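Local structure of AB hydrolase-1 domain-containing protein (Streptococcus mutans, 4L9A) at residues 33-38 and 73-78. The protein probably acts as a carboxylesterase, hydrolysing ester bonds, as a member of the alpha/beta hydrolase fold. Numbering follows the deposited sequence.
Sequences IYTCHR and LTIDAP
D76 OD2 lies 3.3 Å from Y34 CD2, beside the tyrosine ring, and is gripped from elsewhere by the hydroxyl of S54 and the backbone N-H of Y82. OD1 accepts a further bond from the N-H of T55, so both oxygens of this buried carboxylate are satisfied and its rotation is fixed. With CG of Y34 anti to its N, the ring runs alongside the D76 side chain in the same direction, ring and carboxylate planes 47° apart. At their base the backbones join through D76 N and Y34 O, 3.0 Å apart and almost straight at 172°.

Farther along, C36 and T74 form an antiparallel hydrogen-bonded pair: T74 N reaches C36 O at 2.8 Å, in the carbonyl plane, and C36 N returns a bond to T74 O. OG1 of T74, set between its own N and carbonyl carbon (chi1 71°), also meets C36 N in a weak, bent bond and lies 3.1 Å from C36 CB. The non-hydrogen-bonded pairs T35–I75 and H37–L73 turn their side chains to the other face, where L73 CD1 packs 4.0 Å from T35 CB. Toward P78, CG2 of I33 comes within 3.7 Å of I75 CG2, while CD1 of I33 reaches the ring of P78 more loosely, 4.2 Å from P78 CG.

Strand 33-38 runs against both its neighbours, 22-26 and 71-75, while 71-75 and the strands beyond it, beginning with 43-47, are parallel, as expected of the alpha/beta hydrolase fold, in which the second strand is the reversed one. Helix 93-106 covers the I33 and I75 face through W96, I100 and I103; helix 55-58 packs on C36 and T74 from the other.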
loop_
_atom_site.group_PDB
_atom_site.type_symbol
_atom_site.label_atom_id
_atom_site.label_comp_id
_atom_site.label_asym_id
_atom_site.label_seq_id
_atom_site.Cartn_x
_atom_site.Cartn_y
_atom_site.Cartn_z
ATOM N N ILE A 33 -5.615 -8.619 -13.158
ATOM C CA ILE A 33 -4.948 -8.123 -11.952
ATOM C C ILE A 33 -4.998 -9.223 -10.902
ATOM O O ILE A 33 -6.050 -9.771 -10.632
ATOM C CB ILE A 33 -5.622 -6.851 -11.431
ATOM C CG1 ILE A 33 -5.528 -5.741 -12.484
ATOM C CG2 ILE A 33 -4.981 -6.386 -10.098
ATOM C CD1 ILE A 33 -4.082 -5.171 -12.675
ATOM N N TYR A 34 -3.852 -9.545 -10.321
ATOM C CA TYR A 34 -3.778 -10.557 -9.276
ATOM C C TYR A 34 -4.352 -10.078 -7.941
ATOM O O TYR A 34 -3.974 -9.018 -7.410
ATOM C CB TYR A 34 -2.330 -10.981 -9.096
ATOM C CG TYR A 34 -2.081 -12.059 -8.064
ATOM C CD1 TYR A 34 -2.205 -13.405 -8.401
ATOM C CD2 TYR A 34 -1.665 -11.734 -6.772
ATOM C CE1 TYR A 34 -1.953 -14.395 -7.480
ATOM C CE2 TYR A 34 -1.399 -12.726 -5.836
ATOM C CZ TYR A 34 -1.548 -14.055 -6.200
ATOM O OH TYR A 34 -1.294 -15.053 -5.289
ATOM N N THR A 35 -5.265 -10.871 -7.400
ATOM C CA THR A 35 -5.867 -10.579 -6.106
ATOM C C THR A 35 -5.838 -11.798 -5.203
ATOM O O THR A 35 -5.786 -12.936 -5.683
ATOM C CB THR A 35 -7.341 -10.158 -6.246
ATOM O OG1 THR A 35 -8.107 -11.261 -6.733
ATOM C CG2 THR A 35 -7.498 -8.977 -7.208
ATOM N N CYS A 36 -5.883 -11.548 -3.895
ATOM C CA CYS A 36 -6.101 -12.586 -2.900
ATOM C C CYS A 36 -7.252 -12.130 -2.028
ATOM O O CYS A 36 -7.302 -10.970 -1.625
ATOM C CB CYS A 36 -4.859 -12.803 -2.042
ATOM S SG CYS A 36 -3.413 -13.301 -2.974
ATOM N N HIS A 37 -8.167 -13.036 -1.712
ATOM C CA HIS A 37 -9.443 -12.618 -1.142
ATOM C C HIS A 37 -10.018 -13.581 -0.102
ATOM O O HIS A 37 -9.917 -14.797 -0.239
ATOM C CB HIS A 37 -10.457 -12.417 -2.275
ATOM C CG HIS A 37 -11.856 -12.171 -1.802
ATOM N ND1 HIS A 37 -12.799 -13.172 -1.719
ATOM C CD2 HIS A 37 -12.473 -11.039 -1.389
ATOM C CE1 HIS A 37 -13.940 -12.669 -1.282
ATOM N NE2 HIS A 37 -13.768 -11.375 -1.074
ATOM N N ARG A 38 -10.629 -13.011 0.929
ATOM C CA ARG A 38 -11.333 -13.774 1.950
ATOM C C ARG A 38 -12.665 -13.086 2.169
ATOM O O ARG A 38 -12.725 -11.860 2.288
ATOM C CB ARG A 38 -10.537 -13.768 3.260
ATOM C CG ARG A 38 -11.137 -14.614 4.358
ATOM C CD ARG A 38 -10.167 -14.776 5.505
ATOM N NE ARG A 38 -10.242 -13.678 6.469
ATOM C CZ ARG A 38 -9.273 -13.386 7.330
ATOM N NH1 ARG A 38 -8.152 -14.098 7.326
ATOM N NH2 ARG A 38 -9.413 -12.376 8.190
ATOM N N LEU A 73 -8.905 -8.317 1.045
ATOM C CA LEU A 73 -8.670 -8.218 -0.391
ATOM C C LEU A 73 -7.310 -7.605 -0.608
ATOM O O LEU A 73 -7.084 -6.451 -0.249
ATOM C CB LEU A 73 -9.734 -7.349 -1.079
ATOM C CG LEU A 73 -9.531 -7.048 -2.562
ATOM C CD1 LEU A 73 -9.474 -8.348 -3.425
ATOM C CD2 LEU A 73 -10.653 -6.142 -3.054
ATOM N N THR A 74 -6.395 -8.371 -1.183
ATOM C CA THR A 74 -5.116 -7.802 -1.569
ATOM C C THR A 74 -5.077 -7.660 -3.081
ATOM O O THR A 74 -5.631 -8.497 -3.818
ATOM C CB THR A 74 -3.932 -8.650 -1.077
ATOM O OG1 THR A 74 -3.873 -9.875 -1.818
ATOM C CG2 THR A 74 -4.063 -8.960 0.426
ATOM N N ILE A 75 -4.407 -6.610 -3.538
ATOM C CA ILE A 75 -4.320 -6.290 -4.955
ATOM C C ILE A 75 -2.875 -5.989 -5.357
ATOM O O ILE A 75 -2.217 -5.138 -4.743
ATOM C CB ILE A 75 -5.202 -5.061 -5.291
ATOM C CG1 ILE A 75 -6.663 -5.329 -4.915
ATOM C CG2 ILE A 75 -5.091 -4.698 -6.770
ATOM C CD1 ILE A 75 -7.576 -4.111 -5.095
ATOM N N ASP A 76 -2.378 -6.685 -6.380
ATOM C CA ASP A 76 -1.041 -6.418 -6.918
ATOM C C ASP A 76 -1.119 -5.448 -8.103
ATOM O O ASP A 76 -1.835 -5.697 -9.064
ATOM C CB ASP A 76 -0.351 -7.712 -7.374
ATOM C CG ASP A 76 0.033 -8.623 -6.213
ATOM O OD1 ASP A 76 -0.442 -8.379 -5.074
ATOM O OD2 ASP A 76 0.788 -9.598 -6.443
ATOM N N ALA A 77 -0.374 -4.346 -8.042
ATOM C CA ALA A 77 -0.334 -3.408 -9.163
ATOM C C ALA A 77 0.349 -4.053 -10.369
ATOM O O ALA A 77 1.118 -5.006 -10.224
ATOM C CB ALA A 77 0.400 -2.107 -8.758
ATOM N N PRO A 78 0.068 -3.541 -11.571
ATOM C CA PRO A 78 0.813 -4.024 -12.736
ATOM C C PRO A 78 2.311 -3.993 -12.450
ATOM O O PRO A 78 2.780 -3.140 -11.676
ATOM C CB PRO A 78 0.456 -2.997 -13.819
ATOM C CG PRO A 78 -0.917 -2.549 -13.441
ATOM C CD PRO A 78 -0.922 -2.512 -11.932
#